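AB hydrolase-1 domain-containing protein (Parabacteroides distasonis, PDB 4Q34) is an uncharacterised member of the alpha/beta hydrolase family, probably an esterase, whose natural substrate is not known. Local coordinates at residues Val240-Tyr245 and Lys270-Met275; Lys274-Asn277 and Asp282-Val285; Val181-Leu186 and Ala203-Glu208; Ile192-Ser197 and Ser314-Thr319; Pro48-His53 and Ala161-Lys166. All coordinates share one frame; numbering follows the deposited sequence.

Interaction 1 (Val240-Tyr245 and Lys270-Met275); sequences VPIVIY and KIWAKM
Trp272 carries the helix 257-277 side of this contact and meets Ile242 and Ile244, two residues two places apart on strand 242-246. Its CG stands anti to the backbone N (chi1 -170°), which sends the six-membered part of the indole ahead toward the strand. There Ile244 CD1 arrives at the ring edge, near the ring plane, 3.8 Å from Trp272 CZ3 and 4.0 Å from Trp272 CE3; the two side chains cross at about a right angle. Ile242 CD1 comes in obliquely, 4.2 Å from Trp272 CH2. Both isoleucines thus use the ends of their longer branches, and the indole spans the gap between helix and strand. The polar end of the indole is accounted for separately, since Trp272 NE1 donates to Pro205 O. One residue further on, Ala273 turns its methyl aside, to Val283 and Val285 of the next strand. Met275, present as selenomethionine, packs on Phe206 and Pro207 of strand 204-207. Helix 257-277 lies across strands 242-246 and 283-287, the parallel neighbours it links in the chain, and also packs on strand 204-207.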
# COMPACT_ATOMS: atom_id res chain seq x y z
N VAL A 240 14.07 26.61 -8.24
CA VAL A 240 14.24 25.87 -6.99
C VAL A 240 15.53 25.08 -7.07
O VAL A 240 15.97 24.68 -8.16
CB VAL A 240 13.09 24.88 -6.72
CG1 VAL A 240 11.77 25.61 -6.67
CG2 VAL A 240 13.05 23.78 -7.78
N PRO A 241 16.14 24.84 -5.91
CA PRO A 241 17.31 23.96 -5.96
C PRO A 241 16.98 22.53 -6.34
O PRO A 241 15.98 21.96 -5.89
CB PRO A 241 17.86 23.98 -4.52
CG PRO A 241 16.94 24.79 -3.73
CD PRO A 241 15.80 25.31 -4.56
N ILE A 242 17.83 21.96 -7.20
CA ILE A 242 17.67 20.59 -7.64
C ILE A 242 18.99 19.84 -7.48
O ILE A 242 20.04 20.39 -7.79
CB ILE A 242 17.23 20.55 -9.11
CG1 ILE A 242 15.88 21.23 -9.28
CG2 ILE A 242 17.18 19.12 -9.63
CD1 ILE A 242 15.42 21.42 -10.71
N VAL A 243 18.91 18.63 -6.92
CA VAL A 243 20.07 17.72 -6.87
C VAL A 243 19.67 16.39 -7.53
O VAL A 243 18.57 15.91 -7.39
CB VAL A 243 20.66 17.56 -5.43
CG1 VAL A 243 19.67 16.85 -4.49
CG2 VAL A 243 21.96 16.77 -5.44
N ILE A 244 20.62 15.80 -8.25
CA ILE A 244 20.43 14.55 -8.97
C ILE A 244 21.58 13.63 -8.60
O ILE A 244 22.73 14.07 -8.64
CB ILE A 244 20.42 14.83 -10.48
CG1 ILE A 244 19.15 15.61 -10.85
CG2 ILE A 244 20.45 13.54 -11.28
CD1 ILE A 244 19.28 16.35 -12.15
N TYR A 245 21.26 12.38 -8.21
CA TYR A 245 22.27 11.38 -7.83
C TYR A 245 22.27 10.19 -8.78
O TYR A 245 21.21 9.68 -9.14
CB TYR A 245 22.05 10.85 -6.40
CG TYR A 245 22.05 11.90 -5.33
CD1 TYR A 245 23.23 12.36 -4.78
CD2 TYR A 245 20.86 12.42 -4.84
CE1 TYR A 245 23.24 13.34 -3.79
CE2 TYR A 245 20.85 13.36 -3.83
CZ TYR A 245 22.05 13.84 -3.32
OH TYR A 245 22.02 14.78 -2.31
N LYS A 270 24.14 16.20 -16.58
CA LYS A 270 25.18 17.20 -16.42
C LYS A 270 25.04 18.34 -17.43
O LYS A 270 25.27 19.50 -17.09
CB LYS A 270 26.58 16.57 -16.49
CG LYS A 270 26.82 15.68 -15.28
CD LYS A 270 28.28 15.39 -15.04
CE LYS A 270 28.73 14.26 -15.88
NZ LYS A 270 30.14 13.94 -15.53
N ILE A 271 24.62 18.02 -18.65
CA ILE A 271 24.40 19.04 -19.67
C ILE A 271 23.20 19.91 -19.29
O ILE A 271 23.30 21.14 -19.32
CB ILE A 271 24.18 18.41 -21.05
CG1 ILE A 271 25.50 17.75 -21.50
CG2 ILE A 271 23.69 19.45 -22.04
CD1 ILE A 271 25.36 16.82 -22.71
N TRP A 272 22.12 19.25 -18.89
CA TRP A 272 20.90 19.92 -18.41
C TRP A 272 21.17 20.87 -17.24
O TRP A 272 20.76 22.04 -17.29
CB TRP A 272 19.89 18.85 -17.98
CG TRP A 272 18.49 19.32 -17.68
CD1 TRP A 272 17.59 19.80 -18.58
CD2 TRP A 272 17.81 19.25 -16.43
NE1 TRP A 272 16.38 20.05 -17.95
CE2 TRP A 272 16.49 19.72 -16.64
CE3 TRP A 272 18.18 18.83 -15.14
CZ2 TRP A 272 15.58 19.80 -15.63
CZ3 TRP A 272 17.25 18.92 -14.13
CH2 TRP A 272 15.97 19.39 -14.37
N ALA A 273 21.95 20.40 -16.27
CA ALA A 273 22.31 21.22 -15.10
C ALA A 273 23.10 22.45 -15.55
O ALA A 273 22.84 23.55 -15.10
CB ALA A 273 23.13 20.41 -14.10
N LYS A 274 24.07 22.25 -16.42
CA LYS A 274 24.89 23.35 -16.92
C LYS A 274 24.00 24.42 -17.59
O LYS A 274 24.12 25.62 -17.32
CB LYS A 274 25.99 22.81 -17.84
CG LYS A 274 26.80 23.88 -18.56
CD LYS A 274 27.44 24.85 -17.60
CE LYS A 274 28.56 25.62 -18.30
NZ LYS A 274 28.95 26.78 -17.46
N MSE A 275 23.09 23.98 -18.45
CA MSE A 275 22.24 24.88 -19.17
C MSE A 275 21.35 25.65 -18.24
O MSE A 275 21.17 26.84 -18.42
CB MSE A 275 21.42 24.11 -20.20
CG MSE A 275 22.36 23.73 -21.33
SE MSE A 275 21.34 22.70 -22.66
CE MSE A 275 19.93 24.06 -22.91

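Interaction 2 (Lys274-Asn277 and Asp282-Val285); sequences KMLN and DVTV
Asn277 has its CG anti to the carbonyl carbon (chi1 -70°), and this swings the amide across to the backbone of Val283; in Val283 itself, CG2 is likewise anti to the carbonyl carbon, which turns this methyl to Leu276. The amide then behaves much like a peptide group of a neighbouring strand. Asn277 OD1 accepts from Val283 N at 2.8 Å, with the N-H pointing almost straight at it (166°) and lying on a lone pair in the carbonyl plane. The other half of the amide donates: Asn277 ND2 reaches Val283 O at 3.0 Å (169°), again in the carbonyl plane and on a lone pair, with the acceptor close to the amide plane. Two bonds to one residue fix the rotation of the amide. The N-H of Asp282 also lies near OD1, but its angle is too poor for a bond. Beside this polar pair, Val283 CG2 rests 3.9 Å from both Leu276 CB and Leu276 CD1. With an alanine in place of Asn277, the N-H and C=O of Val283 would probably lose both mates, leaving the helix end tied to the strand mainly by apolar packing. The backbone groups of Asp282 and Thr284 bond to strand 242-246, whereas those of Val283 face the other way, at the last strand of the sheet. Asn277 thus ties off the turn between helix 257-277 and strand 283-287, the second half of a beta-alpha-beta crossover as found throughout the alpha/beta hydrolase fold.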
# COMPACT_ATOMS: atom_id res chain seq x y z
N LYS A 274 24.07 22.25 -16.42
CA LYS A 274 24.89 23.35 -16.92
C LYS A 274 24.00 24.42 -17.59
O LYS A 274 24.12 25.62 -17.32
CB LYS A 274 25.99 22.81 -17.84
CG LYS A 274 26.80 23.88 -18.56
CD LYS A 274 27.44 24.85 -17.60
CE LYS A 274 28.56 25.62 -18.30
NZ LYS A 274 28.95 26.78 -17.46
N MSE A 275 23.09 23.98 -18.45
CA MSE A 275 22.24 24.88 -19.17
C MSE A 275 21.35 25.65 -18.24
O MSE A 275 21.17 26.84 -18.42
CB MSE A 275 21.42 24.11 -20.20
CG MSE A 275 22.36 23.73 -21.33
SE MSE A 275 21.34 22.70 -22.66
CE MSE A 275 19.93 24.06 -22.91
N LEU A 276 20.80 24.98 -17.23
CA LEU A 276 19.97 25.70 -16.24
C LEU A 276 20.80 26.65 -15.36
O LEU A 276 20.39 27.78 -15.08
CB LEU A 276 19.18 24.73 -15.38
CG LEU A 276 18.00 24.07 -16.09
CD1 LEU A 276 17.49 22.84 -15.33
CD2 LEU A 276 16.88 25.08 -16.32
N ASN A 277 21.97 26.19 -14.95
CA ASN A 277 22.80 27.04 -14.09
C ASN A 277 23.26 28.30 -14.86
O ASN A 277 23.34 29.41 -14.28
CB ASN A 277 24.00 26.26 -13.56
CG ASN A 277 23.60 25.19 -12.53
OD1 ASN A 277 22.56 25.28 -11.89
ND2 ASN A 277 24.44 24.18 -12.36
N ASP A 282 20.04 26.39 -10.00
CA ASP A 282 20.81 25.77 -8.94
C ASP A 282 20.60 24.27 -9.01
O ASP A 282 19.84 23.69 -8.22
CB ASP A 282 20.34 26.31 -7.60
CG ASP A 282 21.09 25.72 -6.43
OD1 ASP A 282 22.06 24.97 -6.66
OD2 ASP A 282 20.71 26.02 -5.29
N VAL A 283 21.27 23.64 -10.00
CA VAL A 283 21.16 22.22 -10.22
C VAL A 283 22.52 21.58 -10.01
O VAL A 283 23.50 22.03 -10.57
CB VAL A 283 20.67 21.94 -11.65
CG1 VAL A 283 20.45 20.46 -11.84
CG2 VAL A 283 19.42 22.76 -11.97
N THR A 284 22.54 20.55 -9.19
CA THR A 284 23.77 19.81 -8.83
C THR A 284 23.57 18.38 -9.26
O THR A 284 22.52 17.79 -8.99
CB THR A 284 23.98 19.87 -7.31
OG1 THR A 284 24.07 21.24 -6.88
CG2 THR A 284 25.24 19.14 -6.88
N VAL A 285 24.57 17.83 -9.94
CA VAL A 285 24.56 16.44 -10.29
C VAL A 285 25.74 15.76 -9.63
O VAL A 285 26.86 16.21 -9.80
CB VAL A 285 24.64 16.24 -11.80
CG1 VAL A 285 24.60 14.76 -12.15
CG2 VAL A 285 23.50 16.98 -12.48

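Interaction 3 (Val181-Leu186 and Ala203-Glu208); sequences VGWNTL and AVPFPE
On the helix that brings Trp183 against Ala203 and Pro205, the carbonyl oxygen Val181 O is gripped by two donors from one residue. Thr185 N reaches it at 2.9 Å as the ordinary helical bond, and Thr185 OG1 donates at 2.6 Å from above the carbonyl plane, 44° out of it. The hydroxyl is thereby satisfied inside the helix. Trp183 leaves another side of the same helix, and its chi1 of -45° brings the CD1 edge of the indole to strand 204-207. Ala203 O lies at the ring edge, near the plane, 3.8 Å from Trp183 CD1, while Pro205 CD approaches obliquely at 4.0 Å from the same carbon, the two side chains crossing at about a right angle. The indole also meets the ring of Trp272, and Ile195 of strand 192-198 packs against it. The turn between strand 170-175 and helix 178-185 is where this family usually has its nucleophile elbow; the contact joins that helix to short strand 204-207. Between the two segments the chemistry is almost wholly van der Waals; an indole C-H beside a carbonyl oxygen probably adds no more than weak electrostatic attraction, which implies that shape more than polarity sets the fit.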
# COMPACT_ATOMS: atom_id res chain seq x y z
N VAL A 181 8.02 12.72 -13.47
CA VAL A 181 6.85 13.07 -12.66
C VAL A 181 7.15 14.36 -11.89
O VAL A 181 6.36 15.26 -11.89
CB VAL A 181 6.38 11.92 -11.76
CG1 VAL A 181 5.29 12.38 -10.82
CG2 VAL A 181 5.92 10.74 -12.61
N GLY A 182 8.32 14.40 -11.25
CA GLY A 182 8.82 15.57 -10.58
C GLY A 182 8.90 16.80 -11.48
O GLY A 182 8.41 17.89 -11.11
N TRP A 183 9.45 16.63 -12.68
CA TRP A 183 9.63 17.77 -13.57
C TRP A 183 8.27 18.34 -13.98
O TRP A 183 8.12 19.55 -14.08
CB TRP A 183 10.49 17.49 -14.80
CG TRP A 183 11.75 16.72 -14.59
CD1 TRP A 183 12.22 15.75 -15.39
CD2 TRP A 183 12.70 16.85 -13.52
NE1 TRP A 183 13.39 15.24 -14.91
CE2 TRP A 183 13.70 15.89 -13.74
CE3 TRP A 183 12.79 17.63 -12.36
CZ2 TRP A 183 14.79 15.71 -12.88
CZ3 TRP A 183 13.89 17.48 -11.53
CH2 TRP A 183 14.85 16.50 -11.77
N ASN A 184 7.29 17.46 -14.16
CA ASN A 184 5.93 17.87 -14.50
C ASN A 184 5.20 18.54 -13.31
O ASN A 184 4.48 19.54 -13.48
CB ASN A 184 5.12 16.66 -15.03
CG ASN A 184 5.37 16.39 -16.50
OD1 ASN A 184 4.82 17.06 -17.34
ND2 ASN A 184 6.24 15.45 -16.81
N THR A 185 5.38 17.97 -12.13
CA THR A 185 4.67 18.44 -10.94
C THR A 185 5.12 19.88 -10.61
O THR A 185 4.29 20.70 -10.16
CB THR A 185 4.92 17.51 -9.76
OG1 THR A 185 4.63 16.17 -10.13
CG2 THR A 185 4.05 17.89 -8.56
N LEU A 186 6.39 20.21 -10.85
CA LEU A 186 6.90 21.53 -10.58
C LEU A 186 6.09 22.64 -11.29
O LEU A 186 5.93 23.76 -10.77
CB LEU A 186 8.41 21.61 -10.94
CG LEU A 186 9.13 22.91 -10.55
CD1 LEU A 186 9.26 23.02 -9.04
CD2 LEU A 186 10.52 23.00 -11.17
N ALA A 203 12.09 12.13 -20.36
CA ALA A 203 11.46 13.43 -20.61
C ALA A 203 12.19 14.59 -19.91
O ALA A 203 11.60 15.36 -19.12
CB ALA A 203 10.01 13.37 -20.23
N VAL A 204 13.46 14.71 -20.22
CA VAL A 204 14.28 15.78 -19.65
C VAL A 204 13.98 17.05 -20.45
O VAL A 204 14.12 17.04 -21.65
CB VAL A 204 15.77 15.43 -19.69
CG1 VAL A 204 16.59 16.56 -19.11
CG2 VAL A 204 16.01 14.10 -18.96
N PRO A 205 13.52 18.14 -19.81
CA PRO A 205 13.08 19.26 -20.59
C PRO A 205 14.21 20.23 -20.99
O PRO A 205 14.93 20.74 -20.14
CB PRO A 205 12.04 19.95 -19.69
CG PRO A 205 12.56 19.67 -18.33
CD PRO A 205 13.14 18.28 -18.40
N PHE A 206 14.32 20.48 -22.28
CA PHE A 206 15.22 21.47 -22.82
C PHE A 206 14.45 22.52 -23.63
O PHE A 206 13.36 22.22 -24.16
CB PHE A 206 16.24 20.79 -23.73
CG PHE A 206 17.21 19.92 -23.00
CD1 PHE A 206 16.93 18.59 -22.77
CD2 PHE A 206 18.42 20.43 -22.60
CE1 PHE A 206 17.85 17.78 -22.12
CE2 PHE A 206 19.33 19.63 -21.90
CZ PHE A 206 19.04 18.30 -21.68
N PRO A 207 15.01 23.74 -23.78
CA PRO A 207 14.36 24.73 -24.61
C PRO A 207 14.29 24.29 -26.05
O PRO A 207 15.21 23.64 -26.56
CB PRO A 207 15.27 25.96 -24.52
CG PRO A 207 16.26 25.69 -23.48
CD PRO A 207 16.30 24.21 -23.24
N GLU A 208 13.19 24.65 -26.70
CA GLU A 208 12.99 24.37 -28.10
C GLU A 208 14.14 24.91 -28.89
O GLU A 208 14.58 26.04 -28.66
CB GLU A 208 11.68 25.03 -28.55
CG GLU A 208 10.47 24.28 -28.01
CD GLU A 208 9.17 25.10 -27.94
OE1 GLU A 208 9.22 26.32 -28.12
OE2 GLU A 208 8.10 24.50 -27.66

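Interaction 4 (Ile192-Ser197 and Ser314-Thr319); sequences IKAIAS and SEWLHT
Trp316 points the benzo half of its indole at strand 192-198, and the small residues of that strand receive it. A chi1 of -173°, with CG opposite the backbone N, extends the ring from helix 306-319 with CH2 leading. Ala194 CB lies 3.9 Å from Trp316 CH2 and 4.1 Å from Trp316 CZ3, while Ile195 O is 3.8 Å from Trp316 CH2. Both approaches are oblique, and they come from opposite sides of the ring's mean plane, so that the corner of the indole at CH2 lodges between a methyl group and a peptide carbonyl. The carbonyl is already engaged in the sheet, in a backbone bond to Val243, and against the ring it makes only van der Waals contact. Ala196, two residues along, also turns its methyl to the helix, though its CB comes no closer than 4.5 Å to Trp316 CZ3. This is the way of an alpha/beta hydrolase, whose central sheet is covered on both faces: here helix 306-319, near the C-terminus, lies over one of them, and the helix and strand keep 8.7 Å between Leu317 CA and Ala194 CA. Ile195 leaves its backbone on the other face of the sheet, where it meets Trp183 of helix 178-185. The indole also extends over the neighbouring strand 242-246, where Val243 and Tyr245 touch it, as does Pro241 just ahead of that strand. Leu317 packs on Val171 of strand 170-175, on the other flank of strand 192-198.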
# COMPACT_ATOMS: atom_id res chain seq x y z
N ILE A 192 6.44 23.19 -4.19
CA ILE A 192 7.70 22.43 -4.23
C ILE A 192 8.86 23.39 -3.98
O ILE A 192 9.16 24.27 -4.79
CB ILE A 192 7.88 21.66 -5.55
CG1 ILE A 192 6.93 20.47 -5.57
CG2 ILE A 192 9.33 21.16 -5.68
CD1 ILE A 192 6.69 19.90 -6.94
N LYS A 193 9.54 23.19 -2.86
CA LYS A 193 10.65 24.07 -2.50
C LYS A 193 11.99 23.63 -3.14
O LYS A 193 12.92 24.42 -3.21
CB LYS A 193 10.84 24.11 -0.97
CG LYS A 193 9.70 24.76 -0.17
CD LYS A 193 9.74 26.27 -0.27
CE LYS A 193 10.94 26.88 0.47
NZ LYS A 193 10.81 28.36 0.48
N ALA A 194 12.07 22.36 -3.53
CA ALA A 194 13.32 21.73 -3.97
C ALA A 194 12.99 20.34 -4.42
O ALA A 194 11.99 19.75 -4.02
CB ALA A 194 14.39 21.70 -2.87
N ILE A 195 13.87 19.82 -5.26
CA ILE A 195 13.71 18.46 -5.77
C ILE A 195 15.06 17.76 -5.69
O ILE A 195 16.04 18.31 -6.19
CB ILE A 195 13.26 18.42 -7.24
CG1 ILE A 195 11.92 19.11 -7.44
CG2 ILE A 195 13.19 16.98 -7.73
CD1 ILE A 195 11.55 19.34 -8.89
N ALA A 196 15.06 16.58 -5.07
CA ALA A 196 16.19 15.65 -5.12
C ALA A 196 15.74 14.42 -5.88
O ALA A 196 14.72 13.80 -5.52
CB ALA A 196 16.64 15.24 -3.72
N SER A 197 16.51 14.02 -6.88
CA SER A 197 16.14 12.88 -7.69
C SER A 197 17.25 11.84 -7.77
O SER A 197 18.41 12.18 -8.11
CB SER A 197 15.73 13.34 -9.10
OG SER A 197 15.15 12.27 -9.83
N SER A 314 20.86 14.75 3.52
CA SER A 314 20.69 15.67 4.69
C SER A 314 21.61 16.88 4.56
O SER A 314 21.25 17.98 4.90
CB SER A 314 21.01 14.97 6.01
OG SER A 314 20.01 14.05 6.39
N GLU A 315 22.84 16.67 4.10
CA GLU A 315 23.77 17.73 3.94
C GLU A 315 23.25 18.79 2.95
O GLU A 315 23.28 19.99 3.21
CB GLU A 315 25.17 17.15 3.50
CG GLU A 315 26.24 18.21 3.24
CD GLU A 315 27.59 17.60 2.86
OE1 GLU A 315 27.65 17.07 1.76
OE2 GLU A 315 28.55 17.71 3.65
N TRP A 316 22.80 18.32 1.79
CA TRP A 316 22.27 19.22 0.76
C TRP A 316 21.06 19.97 1.28
O TRP A 316 20.93 21.17 1.10
CB TRP A 316 21.89 18.41 -0.45
CG TRP A 316 21.48 19.20 -1.61
CD1 TRP A 316 22.29 19.87 -2.47
CD2 TRP A 316 20.15 19.40 -2.06
NE1 TRP A 316 21.51 20.50 -3.43
CE2 TRP A 316 20.21 20.23 -3.20
CE3 TRP A 316 18.91 18.99 -1.59
CZ2 TRP A 316 19.07 20.61 -3.92
CZ3 TRP A 316 17.77 19.36 -2.31
CH2 TRP A 316 17.88 20.16 -3.46
N LEU A 317 20.15 19.24 1.90
CA LEU A 317 18.95 19.87 2.46
C LEU A 317 19.39 20.97 3.42
O LEU A 317 18.84 22.07 3.41
CB LEU A 317 18.09 18.84 3.16
CG LEU A 317 17.40 17.79 2.29
CD1 LEU A 317 16.76 16.71 3.16
CD2 LEU A 317 16.40 18.45 1.35
N HIS A 318 20.44 20.71 4.22
CA HIS A 318 20.88 21.70 5.16
C HIS A 318 21.44 22.94 4.46
O HIS A 318 21.11 24.07 4.83
CB HIS A 318 21.93 21.11 6.07
CG HIS A 318 22.40 22.07 7.09
ND1 HIS A 318 21.62 22.43 8.16
CD2 HIS A 318 23.50 22.85 7.14
CE1 HIS A 318 22.26 23.35 8.86
NE2 HIS A 318 23.41 23.60 8.26
N THR A 319 22.25 22.75 3.42
CA THR A 319 22.88 23.90 2.77
C THR A 319 21.87 24.75 2.01
O THR A 319 22.15 25.91 1.70
CB THR A 319 24.02 23.49 1.80
OG1 THR A 319 23.46 22.73 0.74
CG2 THR A 319 25.09 22.73 2.50

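Interaction 5 (Pro48-His53 and Ala161-Lys166); sequences PLVFAH and AALFDK
Helix 153-167 packs on the central sheet of the alpha/beta hydrolase fold where Val50, on the inner strand 49-52, meets Leu163 and Phe164. With chi1 at 176° the CG1 methyl of Val50 extends to the leucine, tip to tip, and ends 3.7 Å from Leu163 CD2; the same Val50 CG1 also borders the ring, 4.1 Å from Phe164 CZ. The other methyl bears on the phenylalanine alone: Val50 CG2 is 3.6 Å from Phe164 CZ and 3.7 Å from Phe164 CE1. Val50 CB lies equally close, 3.6 Å from Phe164 CZ, so the far end of the benzyl ring presses directly on the fork of the valine, obliquely. Ring and valine approach each other from opposite directions, and the ring also meets Phe172, of the adjacent strand 170-175, edge-to-face. Replacing Phe164 by an alanine is likely to open a gap over Val50 CB and CG2 and leave Phe172 without its edge-to-face partner. Strand 49-52 lies between strands 83-87 and 170-175, and its backbone is hydrogen-bonded on both sides. Between these two segments the contact is purely apolar, so here attachment rests on close packing and the exclusion of water.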
# COMPACT_ATOMS: atom_id res chain seq x y z
N PRO A 48 8.00 19.23 4.87
CA PRO A 48 7.88 17.81 4.75
C PRO A 48 8.65 17.29 3.54
O PRO A 48 8.87 18.04 2.57
CB PRO A 48 6.37 17.60 4.54
CG PRO A 48 5.87 18.89 3.99
CD PRO A 48 6.71 19.92 4.66
N LEU A 49 9.02 16.02 3.61
CA LEU A 49 9.56 15.27 2.49
C LEU A 49 8.48 14.38 1.85
O LEU A 49 7.81 13.62 2.54
CB LEU A 49 10.73 14.44 2.94
CG LEU A 49 11.82 15.14 3.72
CD1 LEU A 49 12.89 14.16 4.08
CD2 LEU A 49 12.41 16.30 2.94
N VAL A 50 8.31 14.48 0.53
CA VAL A 50 7.39 13.69 -0.25
C VAL A 50 8.21 12.81 -1.18
O VAL A 50 9.05 13.32 -1.91
CB VAL A 50 6.44 14.59 -1.05
CG1 VAL A 50 5.53 13.73 -1.92
CG2 VAL A 50 5.66 15.53 -0.12
N PHE A 51 7.95 11.50 -1.12
CA PHE A 51 8.73 10.52 -1.87
C PHE A 51 7.95 9.92 -3.01
O PHE A 51 6.84 9.42 -2.80
CB PHE A 51 9.21 9.42 -0.91
CG PHE A 51 10.19 9.90 0.13
CD1 PHE A 51 11.54 9.93 -0.11
CD2 PHE A 51 9.75 10.31 1.36
CE1 PHE A 51 12.44 10.36 0.83
CE2 PHE A 51 10.65 10.74 2.32
CZ PHE A 51 11.99 10.78 2.07
N ALA A 52 8.54 9.94 -4.21
CA ALA A 52 7.92 9.39 -5.42
C ALA A 52 8.75 8.29 -6.09
O ALA A 52 9.87 8.52 -6.56
CB ALA A 52 7.71 10.50 -6.44
N HIS A 53 8.17 7.12 -6.20
CA HIS A 53 8.78 5.94 -6.82
C HIS A 53 8.77 6.02 -8.35
O HIS A 53 8.14 6.93 -8.96
CB HIS A 53 7.98 4.72 -6.37
CG HIS A 53 6.55 4.76 -6.80
ND1 HIS A 53 6.17 4.45 -8.08
CD2 HIS A 53 5.43 5.16 -6.16
CE1 HIS A 53 4.87 4.60 -8.20
NE2 HIS A 53 4.39 5.03 -7.05
N ALA A 161 0.76 17.14 -7.47
CA ALA A 161 0.45 18.56 -7.29
C ALA A 161 -0.65 18.77 -6.25
O ALA A 161 -0.55 19.69 -5.41
CB ALA A 161 0.09 19.21 -8.58
N ALA A 162 -1.68 17.92 -6.29
CA ALA A 162 -2.79 17.99 -5.33
C ALA A 162 -2.27 17.72 -3.92
O ALA A 162 -2.68 18.38 -2.96
CB ALA A 162 -3.89 16.99 -5.70
N LEU A 163 -1.28 16.84 -3.81
CA LEU A 163 -0.69 16.56 -2.51
C LEU A 163 0.10 17.75 -1.97
O LEU A 163 -0.07 18.11 -0.81
CB LEU A 163 0.25 15.36 -2.61
CG LEU A 163 1.01 15.00 -1.34
CD1 LEU A 163 0.06 14.81 -0.15
CD2 LEU A 163 1.86 13.73 -1.62
N PHE A 164 0.98 18.33 -2.80
CA PHE A 164 1.72 19.51 -2.39
C PHE A 164 0.80 20.68 -2.08
O PHE A 164 1.03 21.42 -1.16
CB PHE A 164 2.76 19.90 -3.43
CG PHE A 164 4.02 19.09 -3.32
CD1 PHE A 164 4.95 19.36 -2.33
CD2 PHE A 164 4.26 18.04 -4.17
CE1 PHE A 164 6.09 18.60 -2.18
CE2 PHE A 164 5.43 17.31 -4.07
CZ PHE A 164 6.33 17.58 -3.06
N ASP A 165 -0.25 20.83 -2.85
CA ASP A 165 -1.21 21.89 -2.53
C ASP A 165 -1.86 21.71 -1.17
O ASP A 165 -2.14 22.70 -0.46
CB ASP A 165 -2.26 21.97 -3.62
CG ASP A 165 -1.74 22.64 -4.90
OD1 ASP A 165 -0.60 23.19 -4.91
OD2 ASP A 165 -2.50 22.62 -5.90
N LYS A 166 -2.13 20.48 -0.82
CA LYS A 166 -2.76 20.13 0.44
C LYS A 166 -1.85 20.36 1.65
O LYS A 166 -2.28 20.95 2.64
CB LYS A 166 -3.22 18.68 0.43
CG LYS A 166 -3.89 18.14 1.68
CD LYS A 166 -4.21 16.66 1.54
CE LYS A 166 -4.68 16.06 2.86
NZ LYS A 166 -5.98 16.66 3.29

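How the interactions relate
Interactions 1, 3, 4 and 5 are buried and essentially apolar, each with an aromatic ring at its centre. Interaction 2, farthest from the centre of the chain and only partly buried, differs by adding a pair of hydrogen bonds. Interactions 1 and 2 share helix 257-277 and fasten it to adjacent strands, their centres 4 Å apart. Interaction 4 uses strand 192-198, next to 242-246, and helix 306-319, on the face of the sheet opposite to helix 257-277. Interaction 3 touches both interaction 1 and interaction 4, joining a helix to a short strand outside the main sheet. Interaction 5 holds strand 49-52 farther along the same sheet and touches interaction 4 through Ile192 and Phe164.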